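Local atomic coordinates of dihydropyrimidinase (Brevibacillus agri, PDB entry 3SFW), a protein that probably catalyses the zinc-dependent, reversible hydrolytic ring opening of dihydropyrimidines to N-carbamoyl-beta-amino acids, as other dihydropyrimidinases of the amidohydrolase family do. Residues T165-L170 against I225-L230; D91-S96 against F122-S127; G177-V182 against D232-V237; F376-Q381 against R451-S456; G66-S71 against C317-S322. One frame throughout, in Å; residues are numbered along the deposited sequence.

Interaction 1. Residues T165-L170 against I225-L230; sequences TLFKTL and IALTAL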
# COMPACT_ATOMS: atom_id res chain seq x y z
N THR A 165 17.65 9.48 -21.21
CA THR A 165 18.91 9.75 -20.54
C THR A 165 19.00 9.03 -19.19
O THR A 165 20.03 8.42 -18.86
CB THR A 165 19.14 11.25 -20.39
OG1 THR A 165 19.37 11.79 -21.70
CG2 THR A 165 20.34 11.53 -19.54
N LEU A 166 17.92 9.08 -18.42
CA LEU A 166 17.97 8.52 -17.07
C LEU A 166 18.08 7.00 -17.16
O LEU A 166 18.89 6.39 -16.47
CB LEU A 166 16.74 8.97 -16.24
CG LEU A 166 16.58 8.24 -14.89
CD1 LEU A 166 17.84 8.47 -14.02
CD2 LEU A 166 15.31 8.76 -14.17
N PHE A 167 17.34 6.37 -18.06
CA PHE A 167 17.39 4.89 -18.13
C PHE A 167 18.76 4.38 -18.63
O PHE A 167 19.34 3.47 -18.04
CB PHE A 167 16.28 4.38 -19.05
CG PHE A 167 16.11 2.89 -19.00
CD1 PHE A 167 16.08 2.16 -20.17
CD2 PHE A 167 15.93 2.22 -17.78
CE1 PHE A 167 15.88 0.76 -20.14
CE2 PHE A 167 15.74 0.84 -17.72
CZ PHE A 167 15.67 0.11 -18.92
N LYS A 168 19.26 4.98 -19.70
CA LYS A 168 20.61 4.67 -20.19
C LYS A 168 21.69 4.89 -19.13
O LYS A 168 22.61 4.06 -19.00
CB LYS A 168 20.89 5.51 -21.44
CG LYS A 168 20.11 5.01 -22.64
CD LYS A 168 20.47 5.87 -23.86
CE LYS A 168 19.95 5.25 -25.14
NZ LYS A 168 20.46 6.05 -26.32
N THR A 169 21.54 5.96 -18.34
CA THR A 169 22.55 6.28 -17.34
C THR A 169 22.50 5.22 -16.24
O THR A 169 23.55 4.73 -15.77
CB THR A 169 22.34 7.66 -16.76
OG1 THR A 169 22.46 8.62 -17.81
CG2 THR A 169 23.37 7.98 -15.65
N LEU A 170 21.30 4.78 -15.90
CA LEU A 170 21.15 3.71 -14.86
C LEU A 170 21.74 2.38 -15.32
O LEU A 170 22.45 1.70 -14.55
CB LEU A 170 19.67 3.51 -14.48
CG LEU A 170 19.07 4.62 -13.59
CD1 LEU A 170 17.51 4.63 -13.79
CD2 LEU A 170 19.47 4.38 -12.10
N ILE A 225 12.38 5.43 -9.64
CA ILE A 225 12.44 4.14 -8.97
C ILE A 225 12.09 3.00 -9.94
O ILE A 225 12.80 2.00 -10.00
CB ILE A 225 11.46 4.10 -7.77
CG1 ILE A 225 12.09 4.83 -6.59
CG2 ILE A 225 11.05 2.64 -7.45
CD1 ILE A 225 11.10 5.17 -5.48
N ALA A 226 11.08 3.19 -10.78
CA ALA A 226 10.69 2.17 -11.74
C ALA A 226 11.81 1.89 -12.75
O ALA A 226 12.11 0.73 -13.09
CB ALA A 226 9.41 2.60 -12.50
N LEU A 227 12.45 2.95 -13.23
CA LEU A 227 13.50 2.80 -14.23
C LEU A 227 14.71 2.15 -13.57
O LEU A 227 15.38 1.32 -14.18
CB LEU A 227 13.90 4.20 -14.77
CG LEU A 227 13.20 4.61 -16.08
CD1 LEU A 227 11.67 4.47 -15.98
CD2 LEU A 227 13.60 6.04 -16.41
N THR A 228 14.96 2.45 -12.30
CA THR A 228 16.02 1.77 -11.55
C THR A 228 15.75 0.26 -11.43
O THR A 228 16.64 -0.52 -11.67
CB THR A 228 16.23 2.37 -10.12
OG1 THR A 228 16.61 3.74 -10.27
CG2 THR A 228 17.32 1.64 -9.38
N ALA A 229 14.53 -0.14 -11.05
CA ALA A 229 14.19 -1.55 -11.00
C ALA A 229 14.35 -2.24 -12.38
O ALA A 229 14.89 -3.33 -12.45
CB ALA A 229 12.73 -1.73 -10.49
N LEU A 230 13.89 -1.58 -13.44
CA LEU A 230 13.98 -2.08 -14.86
C LEU A 230 15.44 -2.21 -15.34
O LEU A 230 15.77 -3.09 -16.14
CB LEU A 230 13.24 -1.10 -15.78
CG LEU A 230 11.69 -1.24 -15.70
CD1 LEU A 230 11.00 0.02 -16.27
CD2 LEU A 230 11.28 -2.45 -16.48

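Interaction 2. Residues D91-S96 against F122-S127; sequences DFCLTS and FHLMVS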
# COMPACT_ATOMS: atom_id res chain seq x y z
N ASP A 91 30.58 17.65 -4.00
CA ASP A 91 29.97 18.76 -4.73
C ASP A 91 29.54 18.32 -6.14
O ASP A 91 30.19 17.48 -6.76
CB ASP A 91 31.03 19.87 -4.82
CG ASP A 91 30.44 21.21 -5.21
OD1 ASP A 91 30.37 21.48 -6.42
OD2 ASP A 91 30.03 21.97 -4.28
N PHE A 92 28.46 18.91 -6.66
CA PHE A 92 28.00 18.59 -8.02
C PHE A 92 28.75 19.32 -9.15
O PHE A 92 28.50 20.52 -9.42
CB PHE A 92 26.48 18.84 -8.11
CG PHE A 92 25.67 17.85 -7.32
CD1 PHE A 92 25.25 18.13 -6.02
CD2 PHE A 92 25.34 16.64 -7.88
CE1 PHE A 92 24.52 17.22 -5.30
CE2 PHE A 92 24.61 15.70 -7.15
CZ PHE A 92 24.23 15.99 -5.83
N CYS A 93 29.51 18.54 -9.90
CA CYS A 93 30.15 19.03 -11.13
C CYS A 93 29.12 19.04 -12.27
O CYS A 93 28.59 17.98 -12.69
CB CYS A 93 31.33 18.11 -11.46
SG CYS A 93 32.08 18.50 -13.07
N LEU A 94 28.79 20.24 -12.76
CA LEU A 94 27.77 20.36 -13.78
C LEU A 94 28.37 20.20 -15.16
O LEU A 94 29.52 20.56 -15.38
CB LEU A 94 27.10 21.72 -13.70
CG LEU A 94 26.55 22.06 -12.33
CD1 LEU A 94 25.84 23.44 -12.44
CD2 LEU A 94 25.55 20.97 -11.81
N THR A 95 27.57 19.72 -16.09
CA THR A 95 28.01 19.55 -17.49
C THR A 95 27.01 20.21 -18.44
O THR A 95 25.88 20.51 -18.07
CB THR A 95 28.09 18.06 -17.85
OG1 THR A 95 26.79 17.45 -17.70
CG2 THR A 95 29.08 17.36 -16.96
N SER A 96 27.45 20.46 -19.67
CA SER A 96 26.54 20.97 -20.71
C SER A 96 26.60 20.05 -21.93
O SER A 96 27.62 19.42 -22.18
CB SER A 96 26.90 22.42 -21.08
OG SER A 96 28.27 22.54 -21.46
N PHE A 122 33.69 14.91 -5.97
CA PHE A 122 32.70 15.40 -6.90
C PHE A 122 31.71 14.31 -7.29
O PHE A 122 32.11 13.17 -7.56
CB PHE A 122 33.37 15.91 -8.21
CG PHE A 122 34.31 17.07 -8.00
CD1 PHE A 122 33.99 18.14 -7.14
CD2 PHE A 122 35.53 17.10 -8.67
CE1 PHE A 122 34.87 19.13 -6.88
CE2 PHE A 122 36.46 18.12 -8.41
CZ PHE A 122 36.12 19.15 -7.56
N HIS A 123 30.43 14.70 -7.47
CA HIS A 123 29.49 13.94 -8.33
C HIS A 123 29.55 14.51 -9.75
O HIS A 123 29.95 15.66 -9.94
CB HIS A 123 28.03 14.07 -7.84
CG HIS A 123 27.85 13.99 -6.36
ND1 HIS A 123 27.96 12.80 -5.64
CD2 HIS A 123 27.49 14.95 -5.47
CE1 HIS A 123 27.66 13.05 -4.37
NE2 HIS A 123 27.45 14.36 -4.23
N LEU A 124 28.99 13.81 -10.72
CA LEU A 124 28.97 14.36 -12.12
C LEU A 124 27.56 14.38 -12.67
O LEU A 124 26.88 13.34 -12.72
CB LEU A 124 29.85 13.48 -13.03
CG LEU A 124 29.94 13.99 -14.47
CD1 LEU A 124 30.72 15.32 -14.48
CD2 LEU A 124 30.71 12.93 -15.27
N MET A 125 27.11 15.57 -13.09
CA MET A 125 25.82 15.72 -13.81
C MET A 125 25.85 15.05 -15.18
O MET A 125 26.82 15.21 -15.92
CB MET A 125 25.52 17.19 -13.98
CG MET A 125 24.33 17.45 -14.93
SD MET A 125 24.21 19.29 -15.02
CE MET A 125 23.16 19.38 -16.50
N VAL A 126 24.83 14.28 -15.51
CA VAL A 126 24.67 13.74 -16.90
C VAL A 126 23.46 14.45 -17.53
O VAL A 126 22.37 14.43 -16.94
CB VAL A 126 24.49 12.20 -16.90
CG1 VAL A 126 24.32 11.65 -18.32
CG2 VAL A 126 25.70 11.55 -16.24
N SER A 127 23.70 15.19 -18.62
CA SER A 127 22.62 15.94 -19.33
C SER A 127 22.06 15.09 -20.44
O SER A 127 20.94 15.30 -20.87
CB SER A 127 23.12 17.27 -19.97
OG SER A 127 24.55 17.44 -19.88

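Interaction 3. Residues G177-V182 against D232-V237; sequences GALVQV and DAQLYV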
# COMPACT_ATOMS: atom_id res chain seq x y z
N GLY A 177 29.44 0.25 -11.78
CA GLY A 177 29.45 0.39 -10.35
C GLY A 177 29.28 1.84 -9.87
O GLY A 177 29.94 2.26 -8.91
N ALA A 178 28.43 2.61 -10.55
CA ALA A 178 28.13 3.95 -10.08
C ALA A 178 26.76 3.98 -9.44
O ALA A 178 25.85 3.26 -9.85
CB ALA A 178 28.18 4.99 -11.25
N LEU A 179 26.59 4.95 -8.55
CA LEU A 179 25.26 5.25 -7.94
C LEU A 179 24.66 6.41 -8.75
O LEU A 179 25.39 7.36 -9.10
CB LEU A 179 25.51 5.73 -6.49
CG LEU A 179 24.27 6.14 -5.68
CD1 LEU A 179 23.34 4.97 -5.52
CD2 LEU A 179 24.78 6.63 -4.34
N VAL A 180 23.38 6.29 -9.13
CA VAL A 180 22.70 7.38 -9.87
C VAL A 180 21.87 8.16 -8.83
O VAL A 180 21.05 7.58 -8.14
CB VAL A 180 21.79 6.83 -10.98
CG1 VAL A 180 21.02 8.00 -11.65
CG2 VAL A 180 22.66 6.15 -12.07
N GLN A 181 22.10 9.48 -8.80
CA GLN A 181 21.34 10.41 -7.99
C GLN A 181 20.28 11.06 -8.87
O GLN A 181 20.58 11.41 -10.01
CB GLN A 181 22.26 11.49 -7.53
CG GLN A 181 23.29 11.01 -6.50
CD GLN A 181 24.39 12.02 -6.37
OE1 GLN A 181 24.55 12.69 -5.32
NE2 GLN A 181 25.13 12.16 -7.40
N VAL A 182 19.08 11.27 -8.34
CA VAL A 182 18.13 12.11 -9.06
C VAL A 182 17.66 13.30 -8.25
O VAL A 182 17.28 13.13 -7.10
CB VAL A 182 16.91 11.28 -9.52
CG1 VAL A 182 15.77 12.13 -9.84
CG2 VAL A 182 17.30 10.37 -10.70
N ASP A 232 17.83 -2.86 -12.94
CA ASP A 232 18.48 -3.53 -11.81
C ASP A 232 19.65 -2.72 -11.20
O ASP A 232 20.72 -3.27 -10.87
CB ASP A 232 18.98 -4.92 -12.25
CG ASP A 232 19.39 -5.78 -11.08
OD1 ASP A 232 18.90 -5.55 -9.97
OD2 ASP A 232 20.20 -6.72 -11.27
N ALA A 233 19.46 -1.42 -11.10
CA ALA A 233 20.58 -0.51 -10.79
C ALA A 233 20.46 -0.02 -9.34
O ALA A 233 19.78 -0.66 -8.51
CB ALA A 233 20.56 0.66 -11.78
N GLN A 234 21.17 1.05 -9.00
CA GLN A 234 21.04 1.59 -7.63
C GLN A 234 20.80 3.09 -7.69
O GLN A 234 21.41 3.78 -8.51
CB GLN A 234 22.29 1.28 -6.78
CG GLN A 234 23.65 1.56 -7.52
CD GLN A 234 24.21 0.27 -8.18
OE1 GLN A 234 23.79 -0.85 -7.87
NE2 GLN A 234 25.13 0.44 -9.13
N LEU A 235 19.86 3.59 -6.87
CA LEU A 235 19.33 4.94 -7.03
C LEU A 235 19.45 5.65 -5.71
O LEU A 235 19.21 5.05 -4.65
CB LEU A 235 17.82 4.89 -7.40
CG LEU A 235 17.15 6.27 -7.57
CD1 LEU A 235 17.64 6.90 -8.94
CD2 LEU A 235 15.63 6.07 -7.64
N TYR A 236 19.82 6.93 -5.76
CA TYR A 236 19.85 7.78 -4.57
C TYR A 236 19.02 9.03 -4.85
O TYR A 236 19.32 9.78 -5.73
CB TYR A 236 21.30 8.12 -4.25
CG TYR A 236 21.52 9.03 -3.05
CD1 TYR A 236 21.36 10.42 -3.17
CD2 TYR A 236 22.09 8.51 -1.87
CE1 TYR A 236 21.71 11.28 -2.10
CE2 TYR A 236 22.40 9.34 -0.79
CZ TYR A 236 22.20 10.71 -0.90
OH TYR A 236 22.67 11.54 0.10
N VAL A 237 17.91 9.17 -4.16
CA VAL A 237 17.01 10.28 -4.38
C VAL A 237 17.46 11.44 -3.49
O VAL A 237 17.38 11.34 -2.25
CB VAL A 237 15.54 9.91 -4.03
CG1 VAL A 237 14.60 11.11 -4.44
CG2 VAL A 237 15.12 8.59 -4.75
O HOH W 1 23.05 2.83 -10.59

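Interaction 4. Residues F376-Q381 against R451-S456; sequences FGMFPQ and RYVKRS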
# COMPACT_ATOMS: atom_id res chain seq x y z
N PHE A 376 28.74 6.70 -0.83
CA PHE A 376 29.54 7.48 -1.79
C PHE A 376 31.00 7.03 -1.90
O PHE A 376 31.81 7.68 -2.56
CB PHE A 376 29.42 8.98 -1.44
CG PHE A 376 28.05 9.52 -1.79
CD1 PHE A 376 27.69 9.65 -3.13
CD2 PHE A 376 27.08 9.71 -0.81
CE1 PHE A 376 26.39 10.05 -3.49
CE2 PHE A 376 25.80 10.19 -1.15
CZ PHE A 376 25.42 10.27 -2.49
N GLY A 377 31.30 5.85 -1.37
CA GLY A 377 32.61 5.19 -1.72
C GLY A 377 33.80 5.85 -1.03
O GLY A 377 34.91 5.91 -1.60
N MET A 378 33.58 6.35 0.18
CA MET A 378 34.63 7.07 0.94
C MET A 378 34.91 6.32 2.24
O MET A 378 35.61 6.83 3.06
CB MET A 378 34.15 8.51 1.31
CG MET A 378 33.89 9.42 0.06
SD MET A 378 32.78 10.85 0.41
CE MET A 378 33.91 11.89 1.29
N PHE A 379 34.35 5.13 2.41
CA PHE A 379 34.45 4.43 3.71
C PHE A 379 35.47 3.29 3.52
O PHE A 379 35.44 2.61 2.49
CB PHE A 379 33.09 3.82 4.09
CG PHE A 379 33.06 3.25 5.49
CD1 PHE A 379 33.23 1.88 5.70
CD2 PHE A 379 32.90 4.10 6.58
CE1 PHE A 379 33.24 1.37 7.03
CE2 PHE A 379 32.93 3.60 7.86
CZ PHE A 379 33.08 2.24 8.08
N PRO A 380 36.33 3.02 4.51
CA PRO A 380 36.35 3.60 5.85
C PRO A 380 37.38 4.71 5.98
O PRO A 380 37.64 5.14 7.09
CB PRO A 380 36.83 2.42 6.74
CG PRO A 380 37.75 1.64 5.83
CD PRO A 380 37.16 1.80 4.42
N GLN A 381 37.95 5.20 4.87
CA GLN A 381 38.89 6.35 4.98
C GLN A 381 38.20 7.51 5.75
O GLN A 381 38.81 8.15 6.65
CB GLN A 381 39.32 6.88 3.58
CG GLN A 381 40.19 8.15 3.69
CD GLN A 381 40.51 8.87 2.35
OE1 GLN A 381 41.11 9.94 2.35
NE2 GLN A 381 40.10 8.30 1.23
N ARG A 451 41.96 18.16 0.41
CA ARG A 451 42.36 17.30 -0.73
C ARG A 451 41.16 16.65 -1.40
O ARG A 451 40.14 16.37 -0.77
CB ARG A 451 43.32 16.18 -0.29
CG ARG A 451 44.58 16.75 0.36
CD ARG A 451 45.78 15.89 0.08
NE ARG A 451 45.74 14.66 0.86
CZ ARG A 451 46.65 14.33 1.78
NH1 ARG A 451 46.50 13.19 2.45
NH2 ARG A 451 47.69 15.11 2.02
N TYR A 452 41.32 16.41 -2.70
CA TYR A 452 40.29 15.73 -3.49
C TYR A 452 40.26 14.28 -3.07
O TYR A 452 41.32 13.66 -2.89
CB TYR A 452 40.64 15.81 -5.01
CG TYR A 452 39.68 14.99 -5.85
CD1 TYR A 452 38.35 15.41 -6.02
CD2 TYR A 452 40.10 13.82 -6.53
CE1 TYR A 452 37.44 14.66 -6.77
CE2 TYR A 452 39.18 13.04 -7.23
CZ TYR A 452 37.87 13.48 -7.37
OH TYR A 452 36.97 12.77 -8.10
N VAL A 453 39.06 13.72 -2.95
CA VAL A 453 38.90 12.30 -2.58
C VAL A 453 38.43 11.48 -3.78
O VAL A 453 37.40 11.81 -4.39
CB VAL A 453 37.84 12.15 -1.45
CG1 VAL A 453 37.68 10.65 -1.07
CG2 VAL A 453 38.31 12.97 -0.25
N LYS A 454 39.26 10.53 -4.21
CA LYS A 454 38.89 9.63 -5.34
C LYS A 454 38.07 8.49 -4.76
O LYS A 454 38.54 7.80 -3.85
CB LYS A 454 40.16 9.06 -6.04
CG LYS A 454 40.83 10.00 -7.07
CD LYS A 454 42.01 9.27 -7.81
CE LYS A 454 42.28 9.78 -9.28
NZ LYS A 454 42.02 11.24 -9.56
N ARG A 455 36.80 8.38 -5.17
CA ARG A 455 35.88 7.50 -4.49
C ARG A 455 35.77 6.14 -5.12
O ARG A 455 36.02 5.98 -6.33
CB ARG A 455 34.52 8.20 -4.39
CG ARG A 455 34.69 9.53 -3.59
CD ARG A 455 33.38 10.36 -3.47
NE ARG A 455 32.87 10.76 -4.79
CZ ARG A 455 31.76 10.27 -5.34
NH1 ARG A 455 31.37 10.72 -6.54
NH2 ARG A 455 31.02 9.35 -4.67
N SER A 456 35.49 5.14 -4.30
CA SER A 456 35.41 3.78 -4.79
C SER A 456 34.07 3.50 -5.48
O SER A 456 33.09 4.25 -5.29
CB SER A 456 35.69 2.80 -3.63
OG SER A 456 34.70 2.93 -2.64
O HOH W 2 38.30 5.84 -2.02

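Interaction 5. Residues G66-S71 against C317-S322; sequences GGTVTS and CPFNFS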
# COMPACT_ATOMS: atom_id res chain seq x y z
N GLY A 66 20.76 30.20 -11.93
CA GLY A 66 19.76 31.20 -11.54
C GLY A 66 20.12 32.57 -12.08
O GLY A 66 19.74 33.58 -11.51
N GLY A 67 20.93 32.60 -13.15
CA GLY A 67 21.40 33.87 -13.74
C GLY A 67 22.55 34.50 -12.99
O GLY A 67 22.87 35.68 -13.19
N THR A 68 23.19 33.73 -12.10
CA THR A 68 24.26 34.31 -11.25
C THR A 68 25.18 33.18 -10.79
O THR A 68 25.28 32.16 -11.51
CB THR A 68 23.70 35.25 -10.12
OG1 THR A 68 24.77 35.82 -9.36
CG2 THR A 68 22.68 34.51 -9.22
N VAL A 69 25.92 33.37 -9.71
CA VAL A 69 26.85 32.31 -9.22
C VAL A 69 26.65 32.19 -7.73
O VAL A 69 26.53 33.20 -7.06
CB VAL A 69 28.31 32.65 -9.53
CG1 VAL A 69 29.28 31.59 -8.95
CG2 VAL A 69 28.50 32.76 -11.04
N THR A 70 26.66 30.96 -7.17
CA THR A 70 26.42 30.86 -5.72
C THR A 70 27.48 31.62 -4.94
O THR A 70 28.67 31.70 -5.36
CB THR A 70 26.29 29.39 -5.20
OG1 THR A 70 27.49 28.65 -5.52
CG2 THR A 70 25.13 28.73 -5.81
N SER A 71 27.10 32.13 -3.77
CA SER A 71 27.91 33.14 -3.15
C SER A 71 29.04 32.59 -2.31
O SER A 71 29.93 33.33 -1.97
CB SER A 71 27.07 34.12 -2.31
OG SER A 71 26.52 33.45 -1.21
N CYS A 317 23.38 26.05 -1.50
CA CYS A 317 23.33 26.63 -2.84
C CYS A 317 23.00 28.14 -2.60
O CYS A 317 21.91 28.61 -2.94
CB CYS A 317 22.25 25.90 -3.66
SG CYS A 317 22.28 26.30 -5.46
N PRO A 318 23.93 28.87 -1.95
CA PRO A 318 23.58 30.17 -1.36
C PRO A 318 23.56 31.33 -2.38
O PRO A 318 24.43 31.40 -3.28
CB PRO A 318 24.68 30.38 -0.32
CG PRO A 318 25.89 29.71 -0.99
CD PRO A 318 25.28 28.43 -1.55
N PHE A 319 22.59 32.22 -2.22
CA PHE A 319 22.58 33.49 -2.96
C PHE A 319 22.20 34.57 -1.96
O PHE A 319 21.25 34.39 -1.18
CB PHE A 319 21.52 33.44 -4.05
CG PHE A 319 21.75 32.37 -5.08
CD1 PHE A 319 22.67 32.57 -6.12
CD2 PHE A 319 21.08 31.14 -5.01
CE1 PHE A 319 22.93 31.56 -7.06
CE2 PHE A 319 21.30 30.11 -5.98
CZ PHE A 319 22.20 30.35 -7.04
N ASN A 320 22.91 35.69 -1.99
CA ASN A 320 22.52 36.81 -1.16
C ASN A 320 21.08 37.25 -1.42
O ASN A 320 20.59 37.26 -2.55
CB ASN A 320 23.46 38.00 -1.41
CG ASN A 320 24.84 37.73 -0.92
OD1 ASN A 320 25.07 37.67 0.28
ND2 ASN A 320 25.77 37.50 -1.86
N PHE A 321 20.43 37.70 -0.36
CA PHE A 321 19.11 38.28 -0.47
C PHE A 321 19.21 39.58 -1.28
O PHE A 321 18.44 39.77 -2.23
CB PHE A 321 18.61 38.63 0.92
CG PHE A 321 17.19 39.17 0.91
CD1 PHE A 321 16.18 38.50 0.25
CD2 PHE A 321 16.88 40.36 1.56
CE1 PHE A 321 14.87 38.97 0.26
CE2 PHE A 321 15.57 40.83 1.59
CZ PHE A 321 14.57 40.14 0.94
N SER A 322 20.17 40.42 -0.92
CA SER A 322 20.39 41.65 -1.69
C SER A 322 21.09 41.33 -3.02
O SER A 322 22.12 40.60 -3.07
CB SER A 322 21.20 42.66 -0.88
OG SER A 322 21.57 43.76 -1.69

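Interaction 1. Residues T165-L170 against I225-L230
L227 reaches across from the 225-230 helix and meets three side chains of 165-170. Its CD2 methyl touches L166 CD2 at 3.9 Å. Its CG faces F167 CD2 at 4.0 Å, and its CB meets L170 CD1 at 3.8 Å. F167 holds CG anti to the backbone N (chi1 -170°), which carries the far end of its ring to the other helix. There the ring turns an edge to the carbonyl of L227, with F167 CE2 3.6 Å from L227 O, near the ring plane. The same CE2 lies 3.7 Å from L230 CB. L170 forks over the hydroxyl of T228, and its CD2 is 3.5 Å from T228 OG1. That hydroxyl is hydrogen-bonded to A224 O, within its own helix. No hydrogen bond joins the two segments. Beneath them, V180 and V182 touch L166, and L235 touches T228. On another side, V189 and P213 of a second subunit pack on L227 and L230. The short axes run 9.3 Å apart at 38°, with both helices pointing roughly the same way. Neighbouring helices laid over parallel strands in this manner are characteristic of the outer layer of a TIM barrel, the fold of the amidohydrolases.

Interaction 2. Residues D91-S96 against F122-S127
M125 turns toward the 91-96 segment and can be followed outward from its CB. M125 CB lies 3.4 Å from C93 O, the carbonyl that also accepts the M125 backbone N-H in a nearly straight bond (175°). CG, anti to the backbone N (chi1 170°), passes T95 OG1. The chain stays extended, so M125 SD arrives beside T95 N and receives a weak N-H...S bond of 3.6 Å. SD also touches L94 CD2, and the terminal M125 CE ends 3.3 Å from T95 O. T95 OG1 links two more groups. T95 OG1 donates to M125 O at 2.9 Å, coming from above the carbonyl plane, and accepts from S127 OG at 3.1 Å. T95 CG2 packs on L124 CD1.

Upstream, two further parallel-strand bonds run from H123 N to D91 O and from C93 N to H123 O. F92 and H123 share one face of the sheet. H123 CD2 sits 3.3 Å above the plane of the F92 ring, over its centre, while the two ring planes stand 36° apart. The imidazole is fixed at both nitrogens, by S148 OG and P57 O. The F92 ring also meets the zinc ligands H58, edge-to-face, and H60. Neighbouring parallel strands joined through helix 101-112 form a beta-alpha-beta unit of the TIM barrel, here next to the zinc site.

Interaction 3. Residues G177-V182 against D232-V237
A178 O is gripped from two directions, by the side-chain amide of Q234 and by a water. Q234 NE2 donates to A178 O at 3.0 Å with an angle of 173°. The oxygen lies in the amide plane of Q234, but the nitrogen stands above the plane of the A178 carbonyl. Q234 reaches it because CG sits between the backbone N and the carbonyl carbon (chi1 45°) and the chain bends at chi2. The water donates to the same A178 O and accepts from Q234 N at 3.0 Å, so Q234 holds this carbonyl directly with its side chain and through the water with its backbone.

Further along, the backbones pair as parallel strands. Y236 N donates to V180 O at 2.8 Å, and V182 N donates to Y236 O at 3.0 Å. A longer bond, 3.3 Å, joins V180 N to Q234 O. Q181 and Y236 lie side by side, with Q181 CG 3.9 Å from Y236 CD1. L179 CD2 packs on Y236 CB. On the other face, V182 CG2 meets L235 CD1 at 3.9 Å, beneath helices 163-176 and 214-230. Y236 OH is held by E262 and T311. Parallel strands with helices laid against one face are typical of the TIM-barrel wall.

Interaction 4. Residues F376-Q381 against R451-S456
The side chains of F376 and R455 lie side by side, pointing the same way, with ring and guanidinium planes 56° apart. R455 NH2 comes to the edge of the F376 ring, near its plane, and is 3.6 Å from F376 CB. The guanidinium in turn has F376 O at its own edge. R455 NH2 donates to F376 O at 2.8 Å, with an N-H...O angle of 151°. A bend at chi3 (-61°) turns the end of the arginine back to this carbonyl. Its NH1 bonds S148 OG and F122 O, so one guanidinium ties together three parts of the chain. The F376 ring also meets Y236, edge-to-face, and H123.

G377 is the first residue to leave helix 361-376, with positive phi and a Schellman motif. Segment 451-456, in the loop after strand 442-443, binds the backbone just past this helix of the TIM-barrel amidohydrolase fold. G377 O accepts S456 N at 2.9 Å in the carbonyl plane, on a lone pair, and the bond is nearly straight (171°).

The apolar part lies alongside. M378 CG rests on the arginine chain, 3.7 Å from R455 CD, and faces V453 CG1 at 4.1 Å. M378 also packs on I55, S88 and V90, and V90 touches R455 as well.

Interaction 5. Residues G66-S71 against C317-S322
F319 packs against segment 66-71, which includes the short strand 68-69, with its ring against T68 and T70. The contact joins two parts of the TIM-barrel amidohydrolase fold beside the metal centre. One follows strand 49-59, which carries zinc ligand H58, and the next ligand, H60. The other follows zinc ligand D315.

The apolar contacts come first. T68 CG2 is 3.7 Å from F319 CD1, and T70 CG2 is 3.6 Å from F319 CZ, so two methyl groups meet the ring obliquely, near CD1 and CZ. F319 has CG anti to the carbonyl carbon (chi1 -62°), which brings the far end of the ring to segment 66-71. T70 CG2 also reaches C317 SG at 3.8 Å, and P318 CD lies 3.9 Å from T70 CB.

Polar contacts centre on P318 O. P318 O accepts S71 N at 2.8 Å with an angle of 154°, the nitrogen standing above the carbonyl plane. The CA of T70 adds a C-H...O contact to the same oxygen.

The hydroxyls of segment 66-71 turn to other partners. T70 OG1 bonds H60 O and M63 N, which ties the segment back to a zinc ligand. T68 OG1 bonds Q324, and S71 OG bonds N412 O. N320 comes in from the side: its ND2 lies 3.6 Å from S71 CB.

How the interactions relate
Interactions 1 and 3 are two layers of the same barrel sector, with centres 8 Å apart. The helices of interaction 1 lead directly into the strands of interaction 3, and L170 CD2 packs 3.6 Å from V180 CB. Interaction 2 lies nearest the metals, the F92 side chain being about 5 Å from a zinc ion. It meets interaction 3 where H123 CE1 comes 3.3 Å from Q181 OE1. Interaction 4 joins both: F122 O lies 2.8 Å from R455 NH1, a probable hydrogen bond, and Y236 CE2 is 3.5 Å from F376 CE2. Interaction 5 touches none of the others, yet its C317 side chain is about 6 Å from a zinc ion.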